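Local coordinates for periplasmic binding protein (Mycobacterium smegmatis, PDB 4MDY) that probably captures an iron-bearing solute outside the cell membrane and hands it to an ABC transporter for import, at residues G48-A53 with A74-A79; E40-L45 with F273-S278; G28-V33 with Q143-N148; V65-Q70 with T264-G269; A102-L107 with E128-P133. One frame throughout, in Å; residues are numbered along the deposited sequence.

Contact 1: G48-A53 with A74-A79; sequences GVVPIA and AGAQPA
Ala53 and Ala79 meet as a parallel beta bridge where the strands 53-55 and 79-81 begin. Residues 50-53 and 76-79 run in nearly the same direction, 21° apart. The tight part lies here. Ala79 N donates to Ile52 O at 3.0 Å, with the donor tilted 33° from the carbonyl plane. Next to it, Ala53 CA approaches Ala79 O at 3.1 Å as a CA-H...O contact. The methyls Ala53 CB and Ala79 CB lie on the same face of the sheet, 4.1 Å apart. Pro78 adds its CB, which rests against Pro51 O at 3.6 Å. The Pro78 side chain also touches Phe63 and Leu73.

Toward the preceding helix ends the chains spread apart. Val50 and Ala76 have their CA atoms 7.6 Å from each other. A single touch spans this part, Val50 CG1 to Ala76 CB at 3.6 Å. With CG1 anti to the backbone N (chi1 -176°), this branch of Val50 is the one that meets the methyl. Gly75 and Gln77, on the outer side, are exposed to solvent. The contact rests on one backbone hydrogen bond and small apolar groups, which lets the two strand starts lie close.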
# COMPACT_ATOMS: atom_id res chain seq x y z
N GLY A 48 9.40 13.80 6.15
CA GLY A 48 10.72 14.05 6.72
C GLY A 48 10.94 13.53 8.12
O GLY A 48 11.91 13.90 8.77
N VAL A 49 10.04 12.68 8.60
CA VAL A 49 10.20 12.03 9.89
C VAL A 49 10.86 10.68 9.63
O VAL A 49 10.25 9.81 9.02
CB VAL A 49 8.86 11.87 10.61
CG1 VAL A 49 9.03 11.08 11.91
CG2 VAL A 49 8.24 13.25 10.89
N VAL A 50 12.10 10.52 10.07
CA VAL A 50 12.83 9.26 9.85
C VAL A 50 12.64 8.36 11.08
O VAL A 50 13.12 8.69 12.16
CB VAL A 50 14.34 9.50 9.58
CG1 VAL A 50 15.05 8.20 9.26
CG2 VAL A 50 14.53 10.49 8.44
N PRO A 51 11.95 7.22 10.91
CA PRO A 51 11.74 6.34 12.06
C PRO A 51 13.03 5.70 12.57
O PRO A 51 13.97 5.52 11.80
CB PRO A 51 10.80 5.25 11.53
CG PRO A 51 10.69 5.43 10.07
CD PRO A 51 11.42 6.67 9.65
N ILE A 52 13.05 5.38 13.86
CA ILE A 52 14.16 4.64 14.46
C ILE A 52 13.98 3.13 14.29
O ILE A 52 14.91 2.36 14.54
CB ILE A 52 14.35 4.96 15.94
CG1 ILE A 52 13.10 4.61 16.76
CG2 ILE A 52 14.73 6.43 16.10
CD1 ILE A 52 13.38 4.36 18.22
N ALA A 53 12.79 2.72 13.87
CA ALA A 53 12.50 1.34 13.51
C ALA A 53 11.45 1.28 12.43
O ALA A 53 10.48 2.06 12.44
CB ALA A 53 12.04 0.56 14.72
N ALA A 74 17.87 8.33 3.49
CA ALA A 74 19.25 8.77 3.37
C ALA A 74 20.15 7.78 4.10
O ALA A 74 20.07 6.58 3.85
CB ALA A 74 19.42 10.20 3.87
N GLY A 75 20.99 8.26 5.02
CA GLY A 75 21.97 7.39 5.68
C GLY A 75 21.50 6.71 6.95
O GLY A 75 22.29 6.04 7.61
N ALA A 76 20.22 6.87 7.30
CA ALA A 76 19.71 6.33 8.55
C ALA A 76 19.75 4.80 8.59
O ALA A 76 19.59 4.13 7.57
CB ALA A 76 18.29 6.81 8.80
N GLN A 77 19.96 4.27 9.80
CA GLN A 77 20.14 2.84 10.01
C GLN A 77 19.11 2.33 11.03
O GLN A 77 19.47 1.92 12.14
CB GLN A 77 21.57 2.56 10.52
CG GLN A 77 22.69 3.19 9.70
CD GLN A 77 22.98 2.45 8.40
OE1 GLN A 77 23.22 1.25 8.42
NE2 GLN A 77 22.96 3.16 7.28
N PRO A 78 17.82 2.36 10.66
CA PRO A 78 16.80 1.98 11.64
C PRO A 78 16.82 0.50 11.97
O PRO A 78 17.24 -0.31 11.15
CB PRO A 78 15.49 2.34 10.93
CG PRO A 78 15.81 2.22 9.49
CD PRO A 78 17.23 2.71 9.36
N ALA A 79 16.36 0.16 13.16
CA ALA A 79 16.09 -1.23 13.50
C ALA A 79 14.98 -1.76 12.59
O ALA A 79 14.06 -1.01 12.21
CB ALA A 79 15.70 -1.36 14.97

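Contact 2: E40-L45 with F273-S278; sequences EQDDLL and FASPLS
Asp42 reaches from helix 40-46 to Ser275, in the turn between helices 265-273 and 279-294. Its CB lies against Ser275 CB at 3.3 Å. CG follows, with Ser275 OG 3.3 Å away. At the tip, OD2 accepts a hydrogen bond from Ser275 OG at 2.7 Å, through the anti lone pair. CG stands anti to the carbonyl carbon (chi1 -77°), which directs the carboxylate at the turn. OD2 also takes the indole N-H of Trp68, so two donors grip one buried oxygen. This would probably stabilise the charged form of the acid.

Phe273 CD2 comes within 3.5 Å of the same OD2. The edge of this ring receives Gln41 NE2, which lies in the ring plane, 3.5 Å from Phe273 CE2. The amide and ring planes are 89° apart. Asp43 OD1 touches Pro276 CD at 3.3 Å, while its OD2 is bonded to Gln137. Leu277 CD1 packs on Leu45 CB at 4.1 Å and also nears the Asp42 carbonyl.

Ser275 OG also accepts from Ser278 N at 2.8 Å. This is an ST motif, and it positions the hydroxyl that Asp42 uses. A helix near the start of the chain thus meets a turn between two late helices, a buried interface consistent with the two-lobed fold of this solute-binding family.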
# COMPACT_ATOMS: atom_id res chain seq x y z
N GLU A 40 3.59 2.19 7.14
CA GLU A 40 3.60 3.53 7.73
C GLU A 40 4.89 4.31 7.50
O GLU A 40 4.89 5.55 7.57
CB GLU A 40 3.29 3.47 9.23
CG GLU A 40 1.89 3.00 9.56
CD GLU A 40 1.82 1.52 9.90
OE1 GLU A 40 2.37 0.73 9.11
OE2 GLU A 40 1.22 1.16 10.94
N GLN A 41 6.00 3.60 7.26
CA GLN A 41 7.27 4.26 7.04
C GLN A 41 7.20 5.23 5.86
O GLN A 41 7.88 6.24 5.88
CB GLN A 41 8.43 3.26 6.87
CG GLN A 41 8.46 2.45 5.58
CD GLN A 41 7.74 1.13 5.69
OE1 GLN A 41 6.76 0.99 6.44
NE2 GLN A 41 8.20 0.15 4.93
N ASP A 42 6.38 4.93 4.86
CA ASP A 42 6.26 5.81 3.70
C ASP A 42 5.54 7.11 4.07
O ASP A 42 5.88 8.17 3.56
CB ASP A 42 5.53 5.12 2.55
CG ASP A 42 6.40 4.13 1.79
OD1 ASP A 42 7.52 3.78 2.26
OD2 ASP A 42 5.96 3.69 0.71
N ASP A 43 4.56 7.04 4.96
CA ASP A 43 3.88 8.26 5.41
C ASP A 43 4.86 9.12 6.19
O ASP A 43 4.98 10.32 5.95
CB ASP A 43 2.66 7.94 6.28
CG ASP A 43 1.63 7.08 5.56
OD1 ASP A 43 0.88 7.62 4.71
OD2 ASP A 43 1.57 5.87 5.85
N LEU A 44 5.59 8.50 7.12
CA LEU A 44 6.57 9.21 7.94
C LEU A 44 7.67 9.86 7.09
O LEU A 44 7.93 11.07 7.19
CB LEU A 44 7.16 8.25 8.99
CG LEU A 44 6.13 7.83 10.04
CD1 LEU A 44 6.54 6.59 10.81
CD2 LEU A 44 5.83 8.98 11.00
N LEU A 45 8.27 9.06 6.22
CA LEU A 45 9.36 9.54 5.37
C LEU A 45 8.92 10.62 4.39
O LEU A 45 9.69 11.53 4.09
CB LEU A 45 10.01 8.37 4.63
CG LEU A 45 10.83 7.43 5.53
CD1 LEU A 45 11.22 6.18 4.75
CD2 LEU A 45 12.06 8.13 6.08
N PHE A 273 2.04 -0.96 -1.50
CA PHE A 273 2.24 0.02 -0.44
C PHE A 273 1.21 1.15 -0.47
O PHE A 273 0.84 1.69 0.59
CB PHE A 273 3.65 0.59 -0.51
CG PHE A 273 4.62 -0.15 0.35
CD1 PHE A 273 5.07 -1.42 -0.03
CD2 PHE A 273 5.08 0.39 1.54
CE1 PHE A 273 5.97 -2.11 0.76
CE2 PHE A 273 5.97 -0.30 2.33
CZ PHE A 273 6.41 -1.56 1.94
N ALA A 274 0.75 1.52 -1.66
CA ALA A 274 -0.32 2.52 -1.80
C ALA A 274 -0.10 3.71 -0.87
O ALA A 274 -0.96 4.05 -0.05
CB ALA A 274 -1.67 1.87 -1.53
N SER A 275 1.08 4.31 -0.97
CA SER A 275 1.51 5.34 -0.03
C SER A 275 1.72 6.69 -0.72
O SER A 275 1.73 6.76 -1.94
CB SER A 275 2.81 4.89 0.64
OG SER A 275 3.92 5.20 -0.17
N PRO A 276 1.91 7.76 0.07
CA PRO A 276 2.22 9.08 -0.52
C PRO A 276 3.49 9.08 -1.38
O PRO A 276 3.62 9.91 -2.28
CB PRO A 276 2.41 9.96 0.71
CG PRO A 276 1.56 9.34 1.75
CD PRO A 276 1.63 7.86 1.52
N LEU A 277 4.41 8.18 -1.10
CA LEU A 277 5.63 8.07 -1.89
C LEU A 277 5.55 7.01 -2.97
O LEU A 277 6.22 7.14 -4.00
CB LEU A 277 6.84 7.80 -0.98
CG LEU A 277 7.21 8.90 0.00
CD1 LEU A 277 8.42 8.48 0.83
CD2 LEU A 277 7.49 10.21 -0.71
N SER A 278 4.75 5.97 -2.77
CA SER A 278 4.71 4.87 -3.73
C SER A 278 3.74 5.13 -4.89
O SER A 278 4.01 4.74 -6.03
CB SER A 278 4.41 3.53 -3.04
OG SER A 278 3.03 3.25 -2.95

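Contact 3: G28-V33 with Q143-N148; sequences GPPQRV and QAVFKN
Gly28, Pro29 and Pro30 make an apolar contact with the end of helix 134-144, at the periphery of the chain. They belong to the loop that joins strand 22-26 to strand 33-35. No hydrogen bond crosses between the two segments.

The Phe146 ring is the main surface. Pro29 CD sits over its face, 4.1 Å from the ring centroid and 2° off the ring normal, a CH-pi contact. Pro29 N lies above the same ring, shifted toward the rim. The proline and the phenylalanine cross at about a right angle. Farther out on the ring, Phe146 CE1 approaches Gly28 C at 3.3 Å. Phe146 CZ reaches Gly28 CA at 3.6 Å. Phe146 CG is anti to the carbonyl carbon (chi1 -68°), and this turns the ring toward the loop. Val15 of strand 15-19 also touches Phe146.

Pro30 takes the inner side. Its CG meets Val145 CG1 at 4.2 Å, and its CD lies 4.0 Å from Val145 CA. Ala144 O is 4.1 Å from the same Pro30 CD. This carbonyl is buried by the contact and has no polar partner in the model. Leu99 touches both Pro30 and Val145, which continues the apolar patch to strand 99-102. Leu44 of helix 40-46 also touches Val145.

Phe146 has positive phi (67°) and is the C-prime residue of a Schellman motif. Phe146 N bonds to Gln143 O at 3.1 Å. The contact is thus a proline-rich loop laid on a Schellman helix end.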
# COMPACT_ATOMS: atom_id res chain seq x y z
N GLY A 28 4.47 16.80 21.89
CA GLY A 28 5.18 17.66 20.93
C GLY A 28 5.73 16.82 19.79
O GLY A 28 5.53 15.62 19.77
N PRO A 29 6.40 17.47 18.82
CA PRO A 29 7.02 16.74 17.71
C PRO A 29 7.92 15.60 18.19
O PRO A 29 8.84 15.84 18.97
CB PRO A 29 7.82 17.83 17.00
CG PRO A 29 7.05 19.07 17.26
CD PRO A 29 6.57 18.93 18.68
N PRO A 30 7.64 14.37 17.75
CA PRO A 30 8.31 13.21 18.31
C PRO A 30 9.73 13.03 17.78
O PRO A 30 9.97 13.22 16.60
CB PRO A 30 7.42 12.05 17.88
CG PRO A 30 6.81 12.52 16.60
CD PRO A 30 6.56 13.98 16.81
N GLN A 31 10.65 12.67 18.67
CA GLN A 31 12.07 12.52 18.34
C GLN A 31 12.46 11.09 17.95
O GLN A 31 13.41 10.89 17.19
CB GLN A 31 12.93 12.93 19.54
CG GLN A 31 12.53 14.25 20.19
CD GLN A 31 12.72 15.43 19.26
OE1 GLN A 31 11.75 15.95 18.69
NE2 GLN A 31 13.97 15.84 19.07
N ARG A 32 11.74 10.11 18.50
CA ARG A 32 12.02 8.70 18.29
C ARG A 32 10.75 7.93 17.90
O ARG A 32 10.05 7.38 18.75
CB ARG A 32 12.63 8.09 19.56
CG ARG A 32 14.01 8.62 19.90
CD ARG A 32 14.54 7.99 21.18
NE ARG A 32 14.87 6.57 21.04
CZ ARG A 32 15.96 6.10 20.43
NH1 ARG A 32 16.84 6.94 19.88
NH2 ARG A 32 16.16 4.79 20.35
N VAL A 33 10.49 7.85 16.60
CA VAL A 33 9.29 7.20 16.11
C VAL A 33 9.53 5.76 15.65
O VAL A 33 10.41 5.48 14.83
CB VAL A 33 8.68 8.00 14.93
CG1 VAL A 33 7.35 7.39 14.51
CG2 VAL A 33 8.49 9.46 15.31
N GLN A 143 -1.07 14.20 11.36
CA GLN A 143 -1.51 14.89 12.58
C GLN A 143 -0.57 14.62 13.75
O GLN A 143 -0.10 15.54 14.41
CB GLN A 143 -2.94 14.49 12.93
CG GLN A 143 -3.96 15.12 12.02
CD GLN A 143 -5.36 14.55 12.17
OE1 GLN A 143 -5.73 14.04 13.23
NE2 GLN A 143 -6.14 14.63 11.12
N ALA A 144 -0.29 13.34 13.97
CA ALA A 144 0.52 12.89 15.10
C ALA A 144 1.96 13.40 15.09
O ALA A 144 2.59 13.51 16.15
CB ALA A 144 0.52 11.37 15.15
N VAL A 145 2.50 13.70 13.90
CA VAL A 145 3.88 14.19 13.79
C VAL A 145 3.96 15.68 13.48
O VAL A 145 5.03 16.20 13.15
CB VAL A 145 4.71 13.35 12.78
CG1 VAL A 145 4.62 11.88 13.13
CG2 VAL A 145 4.30 13.59 11.33
N PHE A 146 2.82 16.37 13.61
CA PHE A 146 2.74 17.83 13.55
C PHE A 146 3.06 18.37 12.15
O PHE A 146 3.63 19.45 12.01
CB PHE A 146 3.66 18.47 14.60
CG PHE A 146 3.21 18.24 16.03
CD1 PHE A 146 3.35 17.00 16.64
CD2 PHE A 146 2.69 19.29 16.77
CE1 PHE A 146 2.96 16.80 17.95
CE2 PHE A 146 2.30 19.10 18.09
CZ PHE A 146 2.43 17.85 18.68
N LYS A 147 2.67 17.62 11.12
CA LYS A 147 2.94 17.98 9.72
C LYS A 147 1.71 17.70 8.87
O LYS A 147 1.79 17.22 7.73
CB LYS A 147 4.18 17.23 9.21
CG LYS A 147 5.42 17.52 10.05
CD LYS A 147 6.71 17.11 9.38
CE LYS A 147 7.87 17.12 10.35
NZ LYS A 147 9.17 16.82 9.67
N ASN A 148 0.55 18.00 9.43
CA ASN A 148 -0.71 17.76 8.74
C ASN A 148 -0.89 18.59 7.47
O ASN A 148 -1.49 18.12 6.51
CB ASN A 148 -1.90 17.94 9.69
CG ASN A 148 -1.79 19.21 10.51
OD1 ASN A 148 -1.00 19.29 11.46
ND2 ASN A 148 -2.59 20.22 10.16

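Contact 4: V65-Q70 with T264-G269; sequences VWPWAQ and TKELAG
The start of helix 67-73, with Trp66 just before it, faces the first turns of helix 265-273, and the CA atoms of Pro67 and Glu266 are 7.8 Å apart. Trp66 and Trp68, the latter in the first turn, fill this helix-to-helix contact with their indoles, and no hydrogen bond crosses it. Thr264 is the N-cap of the second helix, its OG1 accepting from Leu267 N.

Trp66 lays the face of its six-membered ring over Gly269. Gly269 CA is 4.0 Å from the ring centroid and 28° off the normal, a CH-pi contact. At the edge of this indole, near its plane, Lys265 O lies 3.6 Å from Trp66 CZ3. The Lys265 side chain crosses that of Trp66 at about a right angle, and its NZ bonds to Gly59 O. Phe58 and Phe273 add further rings around Trp66.

The indole of Trp68 slides past Glu266 in the opposite direction, ring and carboxylate planes 15° apart. Glu266 OE2 touches Trp68 CE3 at 3.8 Å and Pro67 CB at 3.6 Å, while OE1 is bonded to Gln285. Trp68 NE1 donates to Asp42. At the far corner of the indole, Trp68 CH2 comes within 3.3 Å of Gly269 C.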
# COMPACT_ATOMS: atom_id res chain seq x y z
N VAL A 65 12.64 -0.65 3.55
CA VAL A 65 12.31 0.60 2.88
C VAL A 65 12.58 0.42 1.39
O VAL A 65 13.71 0.16 0.97
CB VAL A 65 13.14 1.77 3.45
CG1 VAL A 65 12.84 3.07 2.71
CG2 VAL A 65 12.84 1.95 4.93
N TRP A 66 11.53 0.57 0.60
CA TRP A 66 11.59 0.35 -0.84
C TRP A 66 12.23 1.54 -1.55
O TRP A 66 12.37 2.62 -0.96
CB TRP A 66 10.17 0.06 -1.37
CG TRP A 66 9.69 -1.34 -1.04
CD1 TRP A 66 9.46 -1.85 0.21
CD2 TRP A 66 9.41 -2.39 -1.96
NE1 TRP A 66 9.04 -3.15 0.11
CE2 TRP A 66 9.00 -3.51 -1.21
CE3 TRP A 66 9.46 -2.50 -3.35
CZ2 TRP A 66 8.63 -4.72 -1.80
CZ3 TRP A 66 9.10 -3.71 -3.94
CH2 TRP A 66 8.68 -4.79 -3.17
N PRO A 67 12.64 1.35 -2.83
CA PRO A 67 13.44 2.37 -3.52
C PRO A 67 12.86 3.79 -3.52
O PRO A 67 13.61 4.75 -3.47
CB PRO A 67 13.54 1.82 -4.95
CG PRO A 67 13.49 0.34 -4.76
CD PRO A 67 12.48 0.14 -3.66
N TRP A 68 11.54 3.91 -3.58
CA TRP A 68 10.90 5.23 -3.62
C TRP A 68 10.98 6.01 -2.30
O TRP A 68 10.61 7.18 -2.26
CB TRP A 68 9.44 5.10 -4.05
CG TRP A 68 8.67 4.18 -3.18
CD1 TRP A 68 8.17 4.46 -1.95
CD2 TRP A 68 8.34 2.81 -3.45
NE1 TRP A 68 7.53 3.36 -1.44
CE2 TRP A 68 7.62 2.33 -2.34
CE3 TRP A 68 8.57 1.95 -4.53
CZ2 TRP A 68 7.13 1.03 -2.27
CZ3 TRP A 68 8.07 0.65 -4.46
CH2 TRP A 68 7.36 0.20 -3.34
N ALA A 69 11.42 5.37 -1.22
CA ALA A 69 11.59 6.05 0.06
C ALA A 69 13.04 6.06 0.57
O ALA A 69 13.30 6.59 1.65
CB ALA A 69 10.67 5.43 1.10
N GLN A 70 13.97 5.52 -0.22
CA GLN A 70 15.38 5.44 0.18
C GLN A 70 16.09 6.79 0.28
O GLN A 70 16.87 7.01 1.21
CB GLN A 70 16.15 4.49 -0.76
CG GLN A 70 16.01 3.02 -0.39
CD GLN A 70 16.72 2.70 0.92
OE1 GLN A 70 17.67 3.39 1.29
NE2 GLN A 70 16.25 1.67 1.63
N THR A 264 6.65 -5.08 -13.01
CA THR A 264 7.96 -5.24 -12.40
C THR A 264 7.79 -5.37 -10.89
O THR A 264 6.74 -5.01 -10.34
CB THR A 264 8.87 -4.03 -12.67
OG1 THR A 264 8.27 -2.84 -12.13
CG2 THR A 264 9.14 -3.86 -14.16
N LYS A 265 8.81 -5.87 -10.21
CA LYS A 265 8.78 -5.93 -8.76
C LYS A 265 8.49 -4.56 -8.13
O LYS A 265 7.70 -4.46 -7.18
CB LYS A 265 10.11 -6.44 -8.21
CG LYS A 265 10.08 -6.67 -6.71
CD LYS A 265 11.47 -6.84 -6.15
CE LYS A 265 11.45 -7.37 -4.74
NZ LYS A 265 12.84 -7.45 -4.22
N GLU A 266 9.11 -3.50 -8.66
CA GLU A 266 8.95 -2.18 -8.06
C GLU A 266 7.52 -1.68 -8.23
O GLU A 266 6.96 -1.10 -7.31
CB GLU A 266 9.95 -1.15 -8.62
CG GLU A 266 10.22 -0.04 -7.61
CD GLU A 266 10.77 1.24 -8.21
OE1 GLU A 266 11.02 1.28 -9.44
OE2 GLU A 266 10.95 2.20 -7.44
N LEU A 267 6.93 -1.92 -9.39
CA LEU A 267 5.56 -1.47 -9.62
C LEU A 267 4.59 -2.29 -8.77
O LEU A 267 3.66 -1.74 -8.20
CB LEU A 267 5.21 -1.52 -11.11
CG LEU A 267 3.79 -1.08 -11.46
CD1 LEU A 267 3.44 0.27 -10.84
CD2 LEU A 267 3.63 -1.02 -12.97
N ALA A 268 4.83 -3.60 -8.66
CA ALA A 268 4.02 -4.44 -7.78
C ALA A 268 4.12 -3.93 -6.35
O ALA A 268 3.12 -3.81 -5.66
CB ALA A 268 4.47 -5.90 -7.85
N GLY A 269 5.34 -3.64 -5.92
CA GLY A 269 5.56 -3.11 -4.57
C GLY A 269 4.87 -1.77 -4.38
O GLY A 269 4.24 -1.53 -3.35

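Contact 5: A102-L107 with E128-P133; sequences ATNAGL and EAFFEP
Two loops that follow the strands 99-102 and 121-123 pack together through Asn104 and Phe131. Asn104 OD1 accepts from Phe131 N at 2.8 Å, and the donor lies 55° out of the carbonyl plane. Asn104 CG is anti to its N (chi1 -168°), which carries the amide across to the other loop. The same OD1 stands over one face of the Phe131 ring, offset toward the rim. It also lies at the edge of the Phe130 ring, 3.4 Å from Phe130 CD1. ND2 of this amide is hydrogen-bonded to Thr39 OG1.

Gly106 covers a face of Phe130. Its N sits above the ring centre, and its CA is 3.7 Å from the centroid, a CH-pi contact. Gly106 N donates to Ala129 O at 3.0 Å. In this two-lobed family the ligand cleft lies between the lobes. Phe131 also meets Trp57, Trp196 and Arg197, consistent with such a cleft. The side chain of Phe131 is about 6 Å from a bound di(hydroxyethyl)ether, probably from crystallisation.

Two waters join the loops. One accepts from Ala105 N and Leu107 N and lies 2.8 Å from Ala129 O. The second donates to Thr103 O and Glu128 O and accepts from Glu132 N. Glu132 OE2 rests on Thr103 CB at 3.6 Å, and its OE1 takes the backbone N-H of Thr125.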
# COMPACT_ATOMS: atom_id res chain seq x y z
N ALA A 102 1.09 2.51 14.62
CA ALA A 102 0.60 1.17 14.37
C ALA A 102 -0.81 1.18 13.78
O ALA A 102 -1.75 0.65 14.36
CB ALA A 102 0.65 0.34 15.64
N THR A 103 -0.93 1.77 12.60
CA THR A 103 -2.22 1.87 11.92
C THR A 103 -2.45 0.67 11.00
O THR A 103 -3.59 0.36 10.67
CB THR A 103 -2.31 3.17 11.09
OG1 THR A 103 -1.28 3.18 10.10
CG2 THR A 103 -2.16 4.38 11.97
N ASN A 104 -1.37 -0.02 10.62
CA ASN A 104 -1.42 -1.13 9.67
C ASN A 104 -0.62 -2.31 10.22
O ASN A 104 0.29 -2.83 9.55
CB ASN A 104 -0.86 -0.66 8.33
CG ASN A 104 -1.12 -1.64 7.19
OD1 ASN A 104 -1.90 -2.59 7.32
ND2 ASN A 104 -0.48 -1.41 6.06
N ALA A 105 -0.96 -2.72 11.43
CA ALA A 105 -0.18 -3.67 12.22
C ALA A 105 -1.01 -4.80 12.86
O ALA A 105 -0.46 -5.62 13.60
CB ALA A 105 0.57 -2.90 13.30
N GLY A 106 -2.31 -4.85 12.58
CA GLY A 106 -3.20 -5.83 13.20
C GLY A 106 -3.45 -5.57 14.67
O GLY A 106 -3.74 -6.49 15.44
N LEU A 107 -3.36 -4.31 15.07
CA LEU A 107 -3.49 -3.92 16.46
C LEU A 107 -4.87 -4.25 17.02
O LEU A 107 -5.88 -3.96 16.38
CB LEU A 107 -3.22 -2.42 16.58
CG LEU A 107 -2.91 -1.84 17.95
CD1 LEU A 107 -1.62 -2.44 18.50
CD2 LEU A 107 -2.81 -0.33 17.85
N GLU A 128 -10.82 -1.58 10.53
CA GLU A 128 -9.87 -2.37 9.75
C GLU A 128 -8.48 -2.24 10.36
O GLU A 128 -7.88 -1.17 10.36
CB GLU A 128 -9.86 -1.91 8.29
CG GLU A 128 -11.22 -2.01 7.60
CD GLU A 128 -11.77 -3.43 7.56
OE1 GLU A 128 -10.98 -4.39 7.44
OE2 GLU A 128 -13.01 -3.59 7.65
N ALA A 129 -7.97 -3.35 10.89
CA ALA A 129 -6.73 -3.36 11.67
C ALA A 129 -5.51 -3.49 10.76
O ALA A 129 -4.40 -3.15 11.16
CB ALA A 129 -6.76 -4.49 12.68
N PHE A 130 -5.75 -3.99 9.55
CA PHE A 130 -4.79 -3.98 8.46
C PHE A 130 -5.40 -3.28 7.25
O PHE A 130 -6.59 -3.43 6.97
CB PHE A 130 -4.42 -5.40 8.04
CG PHE A 130 -3.38 -6.06 8.90
CD1 PHE A 130 -2.06 -5.63 8.88
CD2 PHE A 130 -3.71 -7.16 9.69
CE1 PHE A 130 -1.10 -6.24 9.65
CE2 PHE A 130 -2.75 -7.78 10.47
CZ PHE A 130 -1.44 -7.33 10.44
N PHE A 131 -4.57 -2.54 6.52
CA PHE A 131 -4.93 -1.98 5.22
C PHE A 131 -6.21 -1.14 5.22
O PHE A 131 -7.05 -1.27 4.34
CB PHE A 131 -5.00 -3.10 4.17
CG PHE A 131 -3.74 -3.92 4.10
CD1 PHE A 131 -2.53 -3.32 3.81
CD2 PHE A 131 -3.77 -5.29 4.33
CE1 PHE A 131 -1.36 -4.06 3.75
CE2 PHE A 131 -2.60 -6.03 4.28
CZ PHE A 131 -1.40 -5.42 3.98
N GLU A 132 -6.34 -0.27 6.22
CA GLU A 132 -7.36 0.78 6.19
C GLU A 132 -7.05 1.75 5.04
O GLU A 132 -5.90 1.80 4.57
CB GLU A 132 -7.40 1.54 7.52
CG GLU A 132 -6.21 2.45 7.78
CD GLU A 132 -6.34 3.28 9.05
OE1 GLU A 132 -7.40 3.27 9.70
OE2 GLU A 132 -5.35 3.96 9.38
N PRO A 133 -8.05 2.51 4.58
CA PRO A 133 -7.81 3.45 3.47
C PRO A 133 -6.51 4.27 3.64
O PRO A 133 -6.27 4.85 4.70
CB PRO A 133 -9.05 4.35 3.51
CG PRO A 133 -10.12 3.45 4.00
CD PRO A 133 -9.47 2.51 4.99
O HOH W 1 -3.09 -1.82 13.27
O HOH W 2 -5.45 -0.66 8.89

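How the contacts relate
From the N terminus, 28-33 opens contact 3, which closes at 143-148 and joins an early loop to the end of helix 134-144. Contact 2 opens at 40-45 and closes last, at 273-278, crossing contact 3; it joins helix 40-46 to the turn before helix 279-294. Contact 1, nested inside both, pairs the starts of two strands. Contact 4 opens at 65-70, within contact 1, crosses it and contact 3, and closes at 264-269, inside contact 2, joining helices 67-73 and 265-273. Contact 5 follows contact 1 in series, is nested in contacts 2, 3 and 4, and joins the loops after strands 99-102 and 121-123. Helix 40-46 touches residues of contacts 1, 3, 4 and 5.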